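Local structure of aerobactin synthase IucC (Klebsiella pneumoniae, 6CN7) at residues W8-R13 with D63-R68; A163-L168 with G251-A256; I540-L545 with E567-P572. The protein catalyses the attachment of a second N-acetyl-N-hydroxylysine to citryl-N-acetyl-N-hydroxylysine, probably driven by ATP, to give the siderophore aerobactin. The protein carries 5 engineered substitutions. All blocks are in the same frame, centred on the assembly; numbering follows the deposited sequence.

Contact 1 (W8-R13 with D63-R68)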
loop_
_atom_site.group_PDB
_atom_site.type_symbol
_atom_site.label_atom_id
_atom_site.label_comp_id
_atom_site.label_asym_id
_atom_site.label_seq_id
_atom_site.Cartn_x
_atom_site.Cartn_y
_atom_site.Cartn_z
ATOM N N TRP A 8 2.639 20.365 -20.020
ATOM C CA TRP A 8 2.894 20.665 -18.616
ATOM C C TRP A 8 2.553 22.113 -18.290
ATOM O O TRP A 8 2.044 22.408 -17.204
ATOM C CB TRP A 8 4.354 20.360 -18.281
ATOM C CG TRP A 8 4.726 20.642 -16.862
ATOM C CD1 TRP A 8 5.571 21.615 -16.417
ATOM C CD2 TRP A 8 4.269 19.943 -15.698
ATOM N NE1 TRP A 8 5.669 21.565 -15.047
ATOM C CE2 TRP A 8 4.879 20.546 -14.582
ATOM C CE3 TRP A 8 3.402 18.864 -15.491
ATOM C CZ2 TRP A 8 4.646 20.115 -13.280
ATOM C CZ3 TRP A 8 3.176 18.434 -14.197
ATOM C CH2 TRP A 8 3.797 19.058 -13.109
ATOM N N ASP A 9 2.819 23.032 -19.221
ATOM C CA ASP A 9 2.496 24.434 -18.977
ATOM C C ASP A 9 0.998 24.680 -19.080
ATOM O O ASP A 9 0.435 25.450 -18.293
ATOM C CB ASP A 9 3.246 25.328 -19.961
ATOM C CG ASP A 9 2.861 26.787 -19.825
ATOM O OD1 ASP A 9 3.217 27.402 -18.797
ATOM O OD2 ASP A 9 2.198 27.316 -20.742
ATOM N N PHE A 10 0.335 24.038 -20.045
ATOM C CA PHE A 10 -1.105 24.215 -20.188
ATOM C C PHE A 10 -1.844 23.719 -18.953
ATOM O O PHE A 10 -2.773 24.375 -18.469
ATOM C CB PHE A 10 -1.604 23.486 -21.436
ATOM C CG PHE A 10 -3.090 23.578 -21.640
ATOM C CD1 PHE A 10 -3.651 24.680 -22.263
ATOM C CD2 PHE A 10 -3.926 22.558 -21.212
ATOM C CE1 PHE A 10 -5.018 24.766 -22.452
ATOM C CE2 PHE A 10 -5.293 22.638 -21.399
ATOM C CZ PHE A 10 -5.840 23.745 -22.020
ATOM N N VAL A 11 -1.442 22.565 -18.421
ATOM C CA VAL A 11 -2.149 21.994 -17.280
ATOM C C VAL A 11 -1.901 22.825 -16.027
ATOM O O VAL A 11 -2.793 22.977 -15.183
ATOM C CB VAL A 11 -1.739 20.523 -17.086
ATOM C CG1 VAL A 11 -2.392 19.943 -15.847
ATOM C CG2 VAL A 11 -2.141 19.707 -18.302
ATOM N N ASN A 12 -0.691 23.370 -15.878
ATOM C CA ASN A 12 -0.405 24.216 -14.724
ATOM C C ASN A 12 -1.163 25.534 -14.808
ATOM O O ASN A 12 -1.668 26.030 -13.793
ATOM C CB ASN A 12 1.097 24.468 -14.609
ATOM C CG ASN A 12 1.788 23.463 -13.708
ATOM O OD1 ASN A 12 1.785 23.603 -12.484
ATOM N ND2 ASN A 12 2.390 22.445 -14.310
ATOM N N ARG A 13 -1.254 26.119 -16.004
ATOM C CA ARG A 13 -1.992 27.369 -16.162
ATOM C C ARG A 13 -3.473 27.173 -15.870
ATOM O O ARG A 13 -4.088 27.976 -15.160
ATOM C CB ARG A 13 -1.791 27.927 -17.570
ATOM C CG ARG A 13 -0.420 28.531 -17.787
ATOM C CD ARG A 13 -0.291 29.212 -19.138
ATOM N NE ARG A 13 1.042 29.789 -19.297
ATOM C CZ ARG A 13 1.373 31.034 -18.968
ATOM N NH1 ARG A 13 0.470 31.867 -18.465
ATOM N NH2 ARG A 13 2.620 31.452 -19.145
ATOM N N ASP A 63 -8.722 33.900 -18.215
ATOM C CA ASP A 63 -8.026 33.408 -19.401
ATOM C C ASP A 63 -6.650 32.913 -18.975
ATOM O O ASP A 63 -5.755 33.714 -18.683
ATOM C CB ASP A 63 -7.923 34.508 -20.455
ATOM C CG ASP A 63 -7.251 34.036 -21.734
ATOM O OD1 ASP A 63 -6.709 32.909 -21.753
ATOM O OD2 ASP A 63 -7.267 34.796 -22.727
ATOM N N ALA A 64 -6.475 31.588 -18.953
ATOM C CA ALA A 64 -5.273 31.001 -18.369
ATOM C C ALA A 64 -4.003 31.431 -19.097
ATOM O O ALA A 64 -2.925 31.449 -18.494
ATOM C CB ALA A 64 -5.388 29.477 -18.367
ATOM N N GLN A 65 -4.100 31.777 -20.383
ATOM C CA GLN A 65 -2.901 32.139 -21.132
ATOM C C GLN A 65 -2.334 33.482 -20.687
ATOM O O GLN A 65 -1.131 33.722 -20.836
ATOM C CB GLN A 65 -3.201 32.167 -22.632
ATOM C CG GLN A 65 -3.291 30.791 -23.269
ATOM C CD GLN A 65 -1.976 30.036 -23.207
ATOM O OE1 GLN A 65 -0.909 30.600 -23.462
ATOM N NE2 GLN A 65 -2.045 28.756 -22.857
ATOM N N THR A 66 -3.171 34.363 -20.140
ATOM C CA THR A 66 -2.715 35.682 -19.721
ATOM C C THR A 66 -2.062 35.685 -18.345
ATOM O O THR A 66 -1.537 36.725 -17.934
ATOM C CB THR A 66 -3.890 36.665 -19.718
ATOM O OG1 THR A 66 -4.828 36.291 -18.699
ATOM C CG2 THR A 66 -4.591 36.671 -21.070
ATOM N N LEU A 67 -2.078 34.562 -17.628
ATOM C CA LEU A 67 -1.576 34.540 -16.260
ATOM C C LEU A 67 -0.115 34.970 -16.202
ATOM O O LEU A 67 0.722 34.483 -16.969
ATOM C CB LEU A 67 -1.739 33.141 -15.662
ATOM C CG LEU A 67 -3.148 32.778 -15.187
ATOM C CD1 LEU A 67 -3.230 31.297 -14.869
ATOM C CD2 LEU A 67 -3.545 33.602 -13.969
ATOM N N ARG A 68 0.184 35.880 -15.276
ATOM C CA ARG A 68 1.539 36.351 -15.030
ATOM C C ARG A 68 1.773 36.450 -13.531
ATOM O O ARG A 68 0.920 36.957 -12.796
ATOM C CB ARG A 68 1.788 37.727 -15.659
ATOM C CG ARG A 68 1.701 37.764 -17.164
ATOM C CD ARG A 68 2.892 37.079 -17.805
ATOM N NE ARG A 68 2.881 37.247 -19.255
ATOM C CZ ARG A 68 2.232 36.452 -20.100
ATOM N NH1 ARG A 68 1.533 35.418 -19.650
ATOM N NH2 ARG A 68 2.282 36.694 -21.402
#
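The guanidinium of R13 meets the 63-68 loop with its edge: two carbonyl oxygens, A64 O and L67 O, lie near its plane and both are met by NH1. The F10 ring has the amide nitrogen of Q65 at its edge, 4.4 Å from CD1 to NE2. R13 NH1 donates to L67 O over 3.0 Å, only modestly bent at 153°, while its bond to A64 O, at 3.4 Å from NH1, is weak. At another part of the same edge D9 OD2, one helical turn back, accepts from NE at 3.1 Å on its syn side. Because this salt bridge lies nearly in the guanidinium plane, it fixes the rotation of the group while NH1 reaches across. The chain of R13 is extended from CG to NE, carrying the charge past A64, whose CB sits 4.0 Å from R13 CB.

In fold terms, helix 4-25 is tied here to the turn that leaves strand 60-62. That turn opens as an Asx turn, D63 OD1 accepting from the backbone N of Q65. L67 O has a second donor, R68 NH1; the shared oxygen probably eases the closeness of the two charges, R13 NH1 lying 3.9 Å from R68 NH1 with the guanidinium planes 73° apart. L67 turns toward the helix, its CD1 3.4 Å from R13 O, and its side chain also packs on V16, A17 and L20 further along helix 4-25.

Contact 2 (A163-L168 with G251-A256)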
loop_
_atom_site.group_PDB
_atom_site.type_symbol
_atom_site.label_atom_id
_atom_site.label_comp_id
_atom_site.label_asym_id
_atom_site.label_seq_id
_atom_site.Cartn_x
_atom_site.Cartn_y
_atom_site.Cartn_z
ATOM N N ALA A 163 -9.393 5.262 -17.047
ATOM C CA ALA A 163 -10.292 4.359 -17.771
ATOM C C ALA A 163 -9.715 2.949 -17.874
ATOM O O ALA A 163 -9.903 2.255 -18.874
ATOM C CB ALA A 163 -10.617 4.910 -19.161
ATOM N N ASN A 164 -9.009 2.519 -16.837
ATOM C CA ASN A 164 -8.513 1.154 -16.777
ATOM C C ASN A 164 -9.498 0.264 -16.025
ATOM O O ASN A 164 -10.302 0.729 -15.214
ATOM C CB ASN A 164 -7.144 1.106 -16.105
ATOM C CG ASN A 164 -6.031 1.589 -17.016
ATOM O OD1 ASN A 164 -6.011 1.280 -18.208
ATOM N ND2 ASN A 164 -5.101 2.353 -16.460
ATOM N N THR A 165 -9.426 -1.030 -16.307
ATOM C CA THR A 165 -10.325 -2.009 -15.720
ATOM C C THR A 165 -9.559 -2.931 -14.779
ATOM O O THR A 165 -8.327 -2.980 -14.780
ATOM C CB THR A 165 -11.026 -2.828 -16.806
ATOM O OG1 THR A 165 -10.052 -3.552 -17.569
ATOM C CG2 THR A 165 -11.821 -1.922 -17.730
ATOM N N PHE A 166 -10.310 -3.675 -13.970
ATOM C CA PHE A 166 -9.695 -4.568 -13.000
ATOM C C PHE A 166 -10.735 -5.553 -12.492
ATOM O O PHE A 166 -11.942 -5.301 -12.545
ATOM C CB PHE A 166 -9.073 -3.788 -11.835
ATOM C CG PHE A 166 -10.013 -2.805 -11.185
ATOM C CD1 PHE A 166 -10.137 -1.515 -11.676
ATOM C CD2 PHE A 166 -10.769 -3.171 -10.081
ATOM C CE1 PHE A 166 -10.995 -0.609 -11.078
ATOM C CE2 PHE A 166 -11.629 -2.268 -9.481
ATOM C CZ PHE A 166 -11.741 -0.987 -9.980
ATOM N N ARG A 167 -10.242 -6.689 -12.009
ATOM C CA ARG A 167 -11.077 -7.680 -11.353
ATOM C C ARG A 167 -11.238 -7.340 -9.877
ATOM O O ARG A 167 -10.445 -6.596 -9.293
ATOM C CB ARG A 167 -10.472 -9.079 -11.491
ATOM C CG ARG A 167 -10.601 -9.690 -12.871
ATOM C CD ARG A 167 -10.076 -11.114 -12.878
ATOM N NE ARG A 167 -10.185 -11.740 -14.193
ATOM C CZ ARG A 167 -9.712 -12.947 -14.488
ATOM N NH1 ARG A 167 -9.088 -13.665 -13.563
ATOM N NH2 ARG A 167 -9.860 -13.435 -15.712
ATOM N N LEU A 168 -12.279 -7.902 -9.276
ATOM C CA LEU A 168 -12.507 -7.758 -7.850
ATOM C C LEU A 168 -11.884 -8.921 -7.091
ATOM O O LEU A 168 -11.752 -10.033 -7.610
ATOM C CB LEU A 168 -14.003 -7.692 -7.545
ATOM C CG LEU A 168 -14.765 -6.557 -8.226
ATOM C CD1 LEU A 168 -16.247 -6.654 -7.900
ATOM C CD2 LEU A 168 -14.203 -5.201 -7.819
ATOM N N GLY A 251 -13.722 -13.242 -11.935
ATOM C CA GLY A 251 -14.881 -12.677 -12.589
ATOM C C GLY A 251 -14.557 -11.601 -13.604
ATOM O O GLY A 251 -13.459 -11.512 -14.159
ATOM N N ASP A 252 -15.556 -10.753 -13.835
ATOM C CA ASP A 252 -15.516 -9.761 -14.894
ATOM C C ASP A 252 -14.602 -8.597 -14.522
ATOM O O ASP A 252 -14.163 -8.446 -13.380
ATOM C CB ASP A 252 -16.925 -9.244 -15.184
ATOM C CG ASP A 252 -17.822 -10.311 -15.776
ATOM O OD1 ASP A 252 -17.289 -11.263 -16.383
ATOM O OD2 ASP A 252 -19.057 -10.201 -15.630
ATOM N N LEU A 253 -14.328 -7.762 -15.521
ATOM C CA LEU A 253 -13.522 -6.564 -15.350
ATOM C C LEU A 253 -14.427 -5.374 -15.070
ATOM O O LEU A 253 -15.469 -5.207 -15.712
ATOM C CB LEU A 253 -12.683 -6.307 -16.603
ATOM C CG LEU A 253 -11.623 -7.355 -16.943
ATOM C CD1 LEU A 253 -10.983 -7.054 -18.293
ATOM C CD2 LEU A 253 -10.561 -7.414 -15.856
ATOM N N TRP A 254 -14.023 -4.546 -14.112
ATOM C CA TRP A 254 -14.840 -3.433 -13.654
ATOM C C TRP A 254 -14.144 -2.110 -13.946
ATOM O O TRP A 254 -12.915 -2.038 -14.027
ATOM C CB TRP A 254 -15.135 -3.552 -12.155
ATOM C CG TRP A 254 -16.034 -4.707 -11.831
ATOM C CD1 TRP A 254 -15.659 -5.998 -11.605
ATOM C CD2 TRP A 254 -17.461 -4.677 -11.709
ATOM N NE1 TRP A 254 -16.761 -6.773 -11.345
ATOM C CE2 TRP A 254 -17.881 -5.985 -11.403
ATOM C CE3 TRP A 254 -18.423 -3.670 -11.826
ATOM C CZ2 TRP A 254 -19.220 -6.315 -11.214
ATOM C CZ3 TRP A 254 -19.752 -3.998 -11.639
ATOM C CH2 TRP A 254 -20.138 -5.310 -11.334
ATOM N N LEU A 255 -14.950 -1.061 -14.086
ATOM C CA LEU A 255 -14.482 0.260 -14.475
ATOM C C LEU A 255 -15.005 1.271 -13.466
ATOM O O LEU A 255 -16.186 1.236 -13.106
ATOM C CB LEU A 255 -14.961 0.604 -15.888
ATOM C CG LEU A 255 -14.671 1.996 -16.439
ATOM C CD1 LEU A 255 -13.190 2.161 -16.721
ATOM C CD2 LEU A 255 -15.492 2.228 -17.694
ATOM N N ALA A 256 -14.131 2.166 -13.012
ATOM C CA ALA A 256 -14.498 3.122 -11.977
ATOM C C ALA A 256 -15.307 4.273 -12.558
ATOM O O ALA A 256 -15.049 4.737 -13.672
ATOM C CB ALA A 256 -13.247 3.667 -11.288
#
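F166 and W254 form the one well-bonded pair where two antiparallel strands cross at 121°, each backbone N-H finding the other's carbonyl. W254 N to F166 O is short, 2.7 Å; F166 N to W254 O is 3.1 Å and more bent, 138°. W254 O does more than accept: it sits over one face of the F166 ring, toward the rim, and T165 CA approaches it to 3.1 Å in a CA-H...O contact. The ring comes under that oxygen because F166 CG stands between its own N and carbonyl carbon (chi1 52°), folding the phenyl back over the backbone.

L168 lies over one face of the W254 indole. Its CD1 is 3.9 Å from the centroid of the five-membered ring, a CH-pi contact, and its CG touches W254 CD1 at 3.5 Å. L253 reaches T165 and R167 with its two methyls: CD1 against T165 OG1, CD2 3.8 Å from R167 CG. L255 CD1 rests against the backbone of the other segment, 3.6 Å from N164 O and close to A163 C.

Further out, F166 meets Y158 edge-to-face, and N164 ND2 bonds to the carbonyl of E156. D252 turns its carboxylate to R268 in a salt bridge and also accepts from N265. The chain turns a corner at G251, so strand 165-174 pairs with 244-250 before the bend and with 252-256 after it. L263 and I274, from strands 262-265 and 272-275, pack against W254 and L168, while helix 128-133 covers A163 and L255 through C133.

Contact 3 (I540-L545 with E567-P572)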
loop_
_atom_site.group_PDB
_atom_site.type_symbol
_atom_site.label_atom_id
_atom_site.label_comp_id
_atom_site.label_asym_id
_atom_site.label_seq_id
_atom_site.Cartn_x
_atom_site.Cartn_y
_atom_site.Cartn_z
ATOM N N ILE A 540 -28.400 35.424 -1.557
ATOM C CA ILE A 540 -28.150 34.033 -1.200
ATOM C C ILE A 540 -27.183 34.025 -0.026
ATOM O O ILE A 540 -26.189 34.761 -0.031
ATOM C CB ILE A 540 -27.585 33.231 -2.388
ATOM C CG1 ILE A 540 -28.634 33.118 -3.498
ATOM C CG2 ILE A 540 -27.138 31.837 -1.940
ATOM C CD1 ILE A 540 -28.099 32.550 -4.799
ATOM N N ILE A 541 -27.477 33.206 0.978
ATOM C CA ILE A 541 -26.618 33.095 2.151
ATOM C C ILE A 541 -25.380 32.289 1.787
ATOM O O ILE A 541 -25.450 31.313 1.029
ATOM C CB ILE A 541 -27.388 32.458 3.322
ATOM C CG1 ILE A 541 -28.577 33.346 3.711
ATOM C CG2 ILE A 541 -26.464 32.236 4.520
ATOM C CD1 ILE A 541 -29.514 32.726 4.734
ATOM N N ARG A 542 -24.235 32.699 2.324
ATOM C CA ARG A 542 -22.963 32.064 2.013
ATOM C C ARG A 542 -22.634 30.960 3.012
ATOM O O ARG A 542 -23.165 30.909 4.124
ATOM C CB ARG A 542 -21.833 33.092 2.018
ATOM C CG ARG A 542 -21.557 33.768 0.686
ATOM C CD ARG A 542 -20.342 34.661 0.831
ATOM N NE ARG A 542 -19.929 35.319 -0.410
ATOM C CZ ARG A 542 -20.358 36.509 -0.819
ATOM N NH1 ARG A 542 -21.235 37.200 -0.102
ATOM N NH2 ARG A 542 -19.908 37.016 -1.959
ATOM N N VAL A 543 -21.735 30.075 2.594
ATOM C CA VAL A 543 -21.114 29.101 3.486
ATOM C C VAL A 543 -19.842 29.725 4.041
ATOM O O VAL A 543 -18.967 30.154 3.277
ATOM C CB VAL A 543 -20.808 27.788 2.749
ATOM C CG1 VAL A 543 -20.135 26.782 3.685
ATOM C CG2 VAL A 543 -22.081 27.201 2.155
ATOM N N VAL A 544 -19.738 29.784 5.368
ATOM C CA VAL A 544 -18.560 30.345 6.024
ATOM C C VAL A 544 -17.305 29.670 5.490
ATOM O O VAL A 544 -17.351 28.526 5.023
ATOM C CB VAL A 544 -18.655 30.199 7.556
ATOM N N LEU A 545 -16.173 30.369 5.562
ATOM C CA LEU A 545 -14.919 29.829 5.053
ATOM C C LEU A 545 -14.218 28.985 6.109
ATOM O O LEU A 545 -12.988 28.998 6.200
ATOM C CB LEU A 545 -13.993 30.960 4.593
ATOM N N GLU A 567 -22.588 37.308 5.618
ATOM C CA GLU A 567 -22.107 37.617 4.279
ATOM C C GLU A 567 -22.999 36.928 3.259
ATOM O O GLU A 567 -23.313 35.742 3.404
ATOM C CB GLU A 567 -20.643 37.176 4.117
ATOM C CG GLU A 567 -19.948 37.695 2.865
ATOM C CD GLU A 567 -20.031 39.199 2.717
ATOM O OE1 GLU A 567 -20.081 39.901 3.750
ATOM O OE2 GLU A 567 -20.058 39.679 1.562
ATOM N N ASP A 568 -23.407 37.673 2.233
ATOM C CA ASP A 568 -24.345 37.171 1.241
ATOM C C ASP A 568 -24.004 37.761 -0.119
ATOM O O ASP A 568 -23.390 38.826 -0.220
ATOM C CB ASP A 568 -25.793 37.505 1.625
ATOM C CG ASP A 568 -26.002 38.987 1.877
ATOM O OD1 ASP A 568 -25.026 39.758 1.758
ATOM O OD2 ASP A 568 -27.144 39.380 2.197
ATOM N N LEU A 569 -24.410 37.051 -1.168
ATOM C CA LEU A 569 -24.178 37.466 -2.544
ATOM C C LEU A 569 -25.507 37.539 -3.284
ATOM O O LEU A 569 -26.549 37.101 -2.787
ATOM C CB LEU A 569 -23.208 36.509 -3.252
ATOM C CG LEU A 569 -23.626 35.043 -3.393
ATOM C CD1 LEU A 569 -24.416 34.815 -4.674
ATOM C CD2 LEU A 569 -22.403 34.138 -3.350
ATOM N N GLN A 570 -25.460 38.099 -4.490
ATOM C CA GLN A 570 -26.675 38.387 -5.240
ATOM C C GLN A 570 -27.211 37.137 -5.924
ATOM O O GLN A 570 -26.450 36.312 -6.436
ATOM C CB GLN A 570 -26.415 39.477 -6.280
ATOM C CG GLN A 570 -26.320 40.870 -5.685
ATOM C CD GLN A 570 -26.113 41.943 -6.734
ATOM O OE1 GLN A 570 -25.811 41.649 -7.891
ATOM N NE2 GLN A 570 -26.277 43.197 -6.334
ATOM N N ASN A 571 -28.535 37.010 -5.931
ATOM C CA ASN A 571 -29.198 35.848 -6.505
ATOM C C ASN A 571 -29.484 36.099 -7.980
ATOM O O ASN A 571 -30.266 37.003 -8.298
ATOM C CB ASN A 571 -30.494 35.562 -5.766
ATOM C CG ASN A 571 -31.207 34.328 -6.285
ATOM O OD1 ASN A 571 -30.716 33.642 -7.178
ATOM N ND2 ASN A 571 -32.365 34.035 -5.712
ATOM N N PRO A 572 -28.889 35.340 -8.906
ATOM C CA PRO A 572 -29.182 35.571 -10.331
ATOM C C PRO A 572 -30.654 35.444 -10.691
ATOM O O PRO A 572 -31.110 36.126 -11.618
ATOM C CB PRO A 572 -28.336 34.501 -11.034
ATOM C CG PRO A 572 -27.210 34.248 -10.100
ATOM C CD PRO A 572 -27.787 34.380 -8.722
#
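Two backbone bonds pin I540 to L569, a hydrogen-bonded pair in the small antiparallel ribbon of strands 539-541 and 568-570. I540 N reaches L569 O over 2.8 Å, and L569 N returns to I540 O at 3.1 Å. Past the strand end, R542 N to E567 O is a weak third link.

R542 runs beside E567, both pointing the same way. The pairing of NH1 with OE2 is a salt bridge of charge alone: OE2 sits far off the guanidinium plane, with no N-H aimed at it, and NH1 is less surely placed. E567 OE2 also accepts a weak bond from Q27. L569 CB lies over one face of the guanidinium near its rim, 3.6 Å from NH2.

N571 is satisfied at both ends of its amide: ND2 donates to the carbonyls of L535 and K537, and OD1 caps the N of L573 as N-cap of helix 572-575. With CG anti to the backbone N (chi1 -178°), its side chain crosses that of I540 at about a right angle, CB lying 3.8 Å from I540 CG1. Around the ribbon, helix 475-499 meets I540 and N571 through Q483 and I541 through H480, while W57, in the loop after strand 46-54, packs on I540 and P572.

Overall arrangement
No two of the three contacts share a helix or strand, and none touches another; contacts 1 and 2 come nearest, about 16 Å between closest atoms. All are partly buried. Contact 2 buries more area than the others and combines backbone pairing with aromatic and leucine packing, within a large antiparallel sheet of the IucA/IucC family region. Contact 1 instead binds a helix to a loop through one arginine and carbonyl oxygens, without any strand pairing. Contact 3 again uses strand pairing, but in a two-stranded ribbon beside which R542 and E567 form an ion pair. Contacts 2 and 3 lie on opposite sides of the chain's centre, their own centres about 42 Å apart.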